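Local structure of agglutinin (Rhizoctonia solani, 4G9M) at residues T19-W24 against T32-Y37; G55-L60 against A87-I92. The protein probably binds carbohydrates as a fungal lectin of the ricin-type beta-trefoil family and assembles into a domain-swapped dimer. One frame throughout, in Å; residues are numbered along the deposited sequence.

Contact 1: T19-W24 against T32-Y37; sequences TVLDLW and TAIQGY
Thr19 lies just ahead of the first pair of a beta hairpin in this ricin-type beta-trefoil lectin, its CB 3.5 Å from Tyr37 O, while its OG1 turns to Thr17 OG1. The strands 20-23 and 32-37 run antiparallel at 148°. At Val20 the pair is hydrogen-bonded: Val20 N reaches Tyr37 O at 2.8 Å, nearly straight at 177°, and Tyr37 N returns a bond to Val20 O. Leu21, beside Gly36 in a non-hydrogen-bonded pair, sends CD1 across to Ile34 CG2; at 3.5 Å these methyls are tighter than ordinary van der Waals contact. Asp22 pairs with Gln35 through both backbone bonds and through its carboxylate; CG is anti to the backbone N (chi1 -180°), which carries the carboxylate beside the Gln35 side chain, pointing the same way. Asp22 OD2 sits 3.4 Å from Tyr37 CB and is held by Gln45 NE2; OD1 takes the Gln35 amide, and both carboxylate oxygens are tied down. Leu23 CD1 packs on Ile34 CG1 at 3.6 Å, on the Leu21 face, where Trp47 also covers both residues. Trp24 N closes the pairing on Ala33 O, and its indole meets Gln35 OE1 at the ring edge, in plane, 3.5 Å from CE3. The same amide's NE2 reaches Asp22 OD1 at 3.0 Å, arriving from above the carboxylate plane.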
# COMPACT_ATOMS: atom_id res chain seq x y z
N THR B 19 -15.21 -12.06 -7.95
CA THR B 19 -15.42 -11.44 -9.25
C THR B 19 -14.38 -10.36 -9.48
O THR B 19 -13.69 -9.95 -8.53
CB THR B 19 -16.87 -10.91 -9.43
OG1 THR B 19 -17.13 -9.88 -8.47
CG2 THR B 19 -17.86 -12.03 -9.22
N VAL B 20 -14.21 -9.95 -10.72
CA VAL B 20 -13.10 -9.06 -11.06
C VAL B 20 -13.54 -7.69 -11.57
O VAL B 20 -14.66 -7.52 -12.06
CB VAL B 20 -12.13 -9.72 -12.08
CG1 VAL B 20 -11.67 -11.08 -11.57
CG2 VAL B 20 -12.79 -9.84 -13.46
N LEU B 21 -12.64 -6.72 -11.48
CA LEU B 21 -12.88 -5.36 -11.96
C LEU B 21 -13.00 -5.37 -13.50
O LEU B 21 -12.11 -5.88 -14.21
CB LEU B 21 -11.75 -4.44 -11.50
CG LEU B 21 -12.05 -2.94 -11.54
CD1 LEU B 21 -13.08 -2.56 -10.48
CD2 LEU B 21 -10.72 -2.19 -11.35
N ASP B 22 -14.10 -4.81 -13.98
CA ASP B 22 -14.55 -4.99 -15.37
C ASP B 22 -15.05 -3.66 -15.92
O ASP B 22 -15.89 -3.02 -15.31
CB ASP B 22 -15.67 -6.04 -15.37
CG ASP B 22 -16.23 -6.33 -16.76
OD1 ASP B 22 -16.90 -5.46 -17.35
OD2 ASP B 22 -16.06 -7.47 -17.25
N LEU B 23 -14.52 -3.23 -17.06
CA LEU B 23 -15.04 -2.05 -17.73
C LEU B 23 -16.13 -2.46 -18.70
O LEU B 23 -15.90 -3.28 -19.59
CB LEU B 23 -13.91 -1.31 -18.46
CG LEU B 23 -14.32 -0.04 -19.22
CD1 LEU B 23 -14.84 1.03 -18.27
CD2 LEU B 23 -13.14 0.49 -19.99
N TRP B 24 -17.32 -1.89 -18.52
CA TRP B 24 -18.52 -2.22 -19.30
C TRP B 24 -18.28 -2.19 -20.81
O TRP B 24 -17.95 -1.14 -21.37
CB TRP B 24 -19.63 -1.24 -18.89
CG TRP B 24 -20.89 -1.23 -19.70
CD1 TRP B 24 -21.12 -0.50 -20.83
CD2 TRP B 24 -22.12 -1.91 -19.40
NE1 TRP B 24 -22.41 -0.71 -21.28
CE2 TRP B 24 -23.04 -1.57 -20.42
CE3 TRP B 24 -22.52 -2.77 -18.39
CZ2 TRP B 24 -24.34 -2.07 -20.44
CZ3 TRP B 24 -23.81 -3.27 -18.41
CH2 TRP B 24 -24.70 -2.92 -19.44
N THR B 32 -18.11 5.40 -18.82
CA THR B 32 -18.44 3.98 -18.95
C THR B 32 -18.33 3.25 -17.60
O THR B 32 -17.30 3.34 -16.94
CB THR B 32 -17.56 3.30 -20.01
OG1 THR B 32 -17.76 3.94 -21.28
CG2 THR B 32 -17.90 1.81 -20.14
N ALA B 33 -19.40 2.57 -17.19
CA ALA B 33 -19.45 1.89 -15.90
C ALA B 33 -18.30 0.92 -15.68
O ALA B 33 -17.99 0.12 -16.56
CB ALA B 33 -20.76 1.13 -15.77
N ILE B 34 -17.68 0.99 -14.51
CA ILE B 34 -16.78 -0.06 -14.05
C ILE B 34 -17.55 -0.88 -12.98
O ILE B 34 -18.31 -0.32 -12.20
CB ILE B 34 -15.45 0.53 -13.52
CG1 ILE B 34 -14.69 1.18 -14.68
CG2 ILE B 34 -14.59 -0.54 -12.88
CD1 ILE B 34 -13.38 1.85 -14.28
N GLN B 35 -17.37 -2.19 -12.99
CA GLN B 35 -18.29 -3.08 -12.28
C GLN B 35 -17.59 -4.37 -11.91
O GLN B 35 -16.46 -4.61 -12.32
CB GLN B 35 -19.49 -3.39 -13.19
CG GLN B 35 -19.13 -4.28 -14.37
CD GLN B 35 -20.15 -4.24 -15.48
OE1 GLN B 35 -21.27 -3.76 -15.29
NE2 GLN B 35 -19.77 -4.75 -16.64
N GLY B 36 -18.28 -5.22 -11.15
CA GLY B 36 -17.76 -6.56 -10.88
C GLY B 36 -18.31 -7.54 -11.90
O GLY B 36 -19.46 -7.42 -12.31
N TYR B 37 -17.49 -8.49 -12.34
CA TYR B 37 -17.93 -9.47 -13.33
C TYR B 37 -17.11 -10.76 -13.21
O TYR B 37 -15.96 -10.73 -12.80
CB TYR B 37 -17.80 -8.86 -14.73
CG TYR B 37 -18.73 -9.45 -15.80
CD1 TYR B 37 -18.45 -10.67 -16.39
CD2 TYR B 37 -19.87 -8.77 -16.21
CE1 TYR B 37 -19.28 -11.21 -17.36
CE2 TYR B 37 -20.71 -9.30 -17.18
CZ TYR B 37 -20.41 -10.52 -17.75
OH TYR B 37 -21.22 -11.08 -18.73

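Contact 2: G55-L60 against A87-I92; sequences GNQVTL and AVPLDI
A single antiparallel beta bridge, Val58 with Leu90, joins strand 58-62, an edge strand of the chain's four-stranded sheet, to strand 90-94, which pairs with strand 99-103 in another sheet of this beta-trefoil protein. The short strand axes stand at 97°, consistent with the pairing being confined to one bridge. Its two bonds are Val58 N to Leu90 O at 2.9 Å and Leu90 N to Val58 O at 2.8 Å, each donor tilted about 20° from the carbonyl plane. Beyond the bridge, direct pairing gives way to water on both flanks: one water links Asn56 O to Ile92 N, the other Val88 O to Leu60 N.

With Val58 CG1 anti to the carbonyl carbon (chi1 -57°), CG2 falls between the backbone N and C and lies 3.8 Å from both Leu90 CB and Ile92 CG1. Leu60 meets Leu90 at about a right angle, CD1 to CD1. Gln57 runs alongside Pro89, its OE1 3.5 Å from Pro89 CB. The contact is part of the dimer interface: Asn56 OD1 bonds to Asn129 ND2 of the second subunit, and Ile92 makes backbone hydrogen bonds to it. On the Val88 side of the bridge, Thr59 CG2 rests against Ala87 CB at 3.5 Å.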
# COMPACT_ATOMS: atom_id res chain seq x y z
N GLY B 55 4.62 11.41 -5.72
CA GLY B 55 4.55 10.61 -4.52
C GLY B 55 4.52 9.13 -4.85
O GLY B 55 5.23 8.67 -5.75
N ASN B 56 3.70 8.39 -4.10
CA ASN B 56 3.47 6.98 -4.37
C ASN B 56 2.22 6.76 -5.22
O ASN B 56 1.73 5.65 -5.31
CB ASN B 56 3.33 6.18 -3.08
CG ASN B 56 4.48 6.42 -2.12
OD1 ASN B 56 4.27 6.71 -0.95
ND2 ASN B 56 5.70 6.30 -2.61
N GLN B 57 1.72 7.82 -5.87
CA GLN B 57 0.45 7.73 -6.59
C GLN B 57 0.54 6.96 -7.90
O GLN B 57 1.54 7.04 -8.61
CB GLN B 57 -0.14 9.12 -6.83
CG GLN B 57 -0.31 9.89 -5.54
CD GLN B 57 -0.94 11.24 -5.75
OE1 GLN B 57 -1.41 11.57 -6.84
NE2 GLN B 57 -0.95 12.05 -4.69
N VAL B 58 -0.53 6.23 -8.21
CA VAL B 58 -0.64 5.44 -9.42
C VAL B 58 -1.92 5.76 -10.17
O VAL B 58 -2.81 6.46 -9.66
CB VAL B 58 -0.66 3.90 -9.13
CG1 VAL B 58 0.57 3.50 -8.35
CG2 VAL B 58 -1.94 3.51 -8.35
N THR B 59 -2.00 5.24 -11.40
CA THR B 59 -3.27 5.18 -12.11
C THR B 59 -3.50 3.74 -12.56
O THR B 59 -2.55 2.94 -12.61
CB THR B 59 -3.30 6.09 -13.34
OG1 THR B 59 -2.23 5.75 -14.21
CG2 THR B 59 -3.18 7.55 -12.94
N LEU B 60 -4.75 3.42 -12.87
CA LEU B 60 -5.09 2.13 -13.45
C LEU B 60 -5.73 2.39 -14.80
O LEU B 60 -6.72 3.12 -14.88
CB LEU B 60 -6.07 1.38 -12.54
CG LEU B 60 -5.48 0.83 -11.24
CD1 LEU B 60 -6.59 0.19 -10.41
CD2 LEU B 60 -4.38 -0.20 -11.55
N ALA B 87 -7.91 10.19 -15.27
CA ALA B 87 -7.66 9.26 -14.20
C ALA B 87 -7.89 9.90 -12.84
O ALA B 87 -7.49 11.04 -12.60
CB ALA B 87 -6.23 8.73 -14.27
N VAL B 88 -8.52 9.16 -11.94
CA VAL B 88 -8.41 9.48 -10.53
C VAL B 88 -7.12 8.85 -10.00
O VAL B 88 -6.96 7.62 -10.06
CB VAL B 88 -9.62 8.94 -9.74
CG1 VAL B 88 -9.35 8.97 -8.23
CG2 VAL B 88 -10.87 9.74 -10.09
N PRO B 89 -6.17 9.67 -9.50
CA PRO B 89 -4.95 9.07 -8.95
C PRO B 89 -5.24 8.27 -7.68
O PRO B 89 -6.10 8.66 -6.89
CB PRO B 89 -4.07 10.29 -8.64
CG PRO B 89 -5.09 11.41 -8.36
CD PRO B 89 -6.19 11.14 -9.35
N LEU B 90 -4.52 7.15 -7.51
CA LEU B 90 -4.81 6.18 -6.46
C LEU B 90 -3.56 5.89 -5.62
O LEU B 90 -2.44 6.21 -6.03
CB LEU B 90 -5.30 4.86 -7.07
CG LEU B 90 -6.43 4.98 -8.11
CD1 LEU B 90 -6.57 3.69 -8.91
CD2 LEU B 90 -7.73 5.33 -7.43
N ASP B 91 -3.78 5.30 -4.45
CA ASP B 91 -2.73 4.76 -3.59
C ASP B 91 -3.11 3.31 -3.38
O ASP B 91 -4.27 3.02 -3.05
CB ASP B 91 -2.74 5.44 -2.23
CG ASP B 91 -1.99 6.77 -2.21
OD1 ASP B 91 -1.03 6.95 -3.02
OD2 ASP B 91 -2.32 7.60 -1.33
N ILE B 92 -2.17 2.38 -3.55
CA ILE B 92 -2.46 0.97 -3.34
C ILE B 92 -1.93 0.60 -1.95
O ILE B 92 -0.72 0.63 -1.71
CB ILE B 92 -1.81 0.09 -4.42
CG1 ILE B 92 -2.10 0.64 -5.83
CG2 ILE B 92 -2.32 -1.34 -4.32
CD1 ILE B 92 -3.61 0.83 -6.10
O HOH W 1 0.38 3.29 -4.27
O HOH W 2 -6.73 5.72 -12.14

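In the fold
Both segments of contact 1 precede those of contact 2 in the chain. Their centres are 18 Å apart, on opposite sides of the chain's centre, and their nearest atoms stay about 5 Å apart without touching. No strand is common to both, but strand 47-51 reaches each: its Trp47 packs on Leu23 and Ile34, while Leu49 lies against Val58 and Leu60. Contact 1 is local, a hairpin whose two segments are separated by seven residues; in contact 2 the segments are separated by 26, and it ties strand 58-62 to strand 90-94. Only contact 2 is reached by the second subunit, which makes it, rather than contact 1, part of the dimer interface.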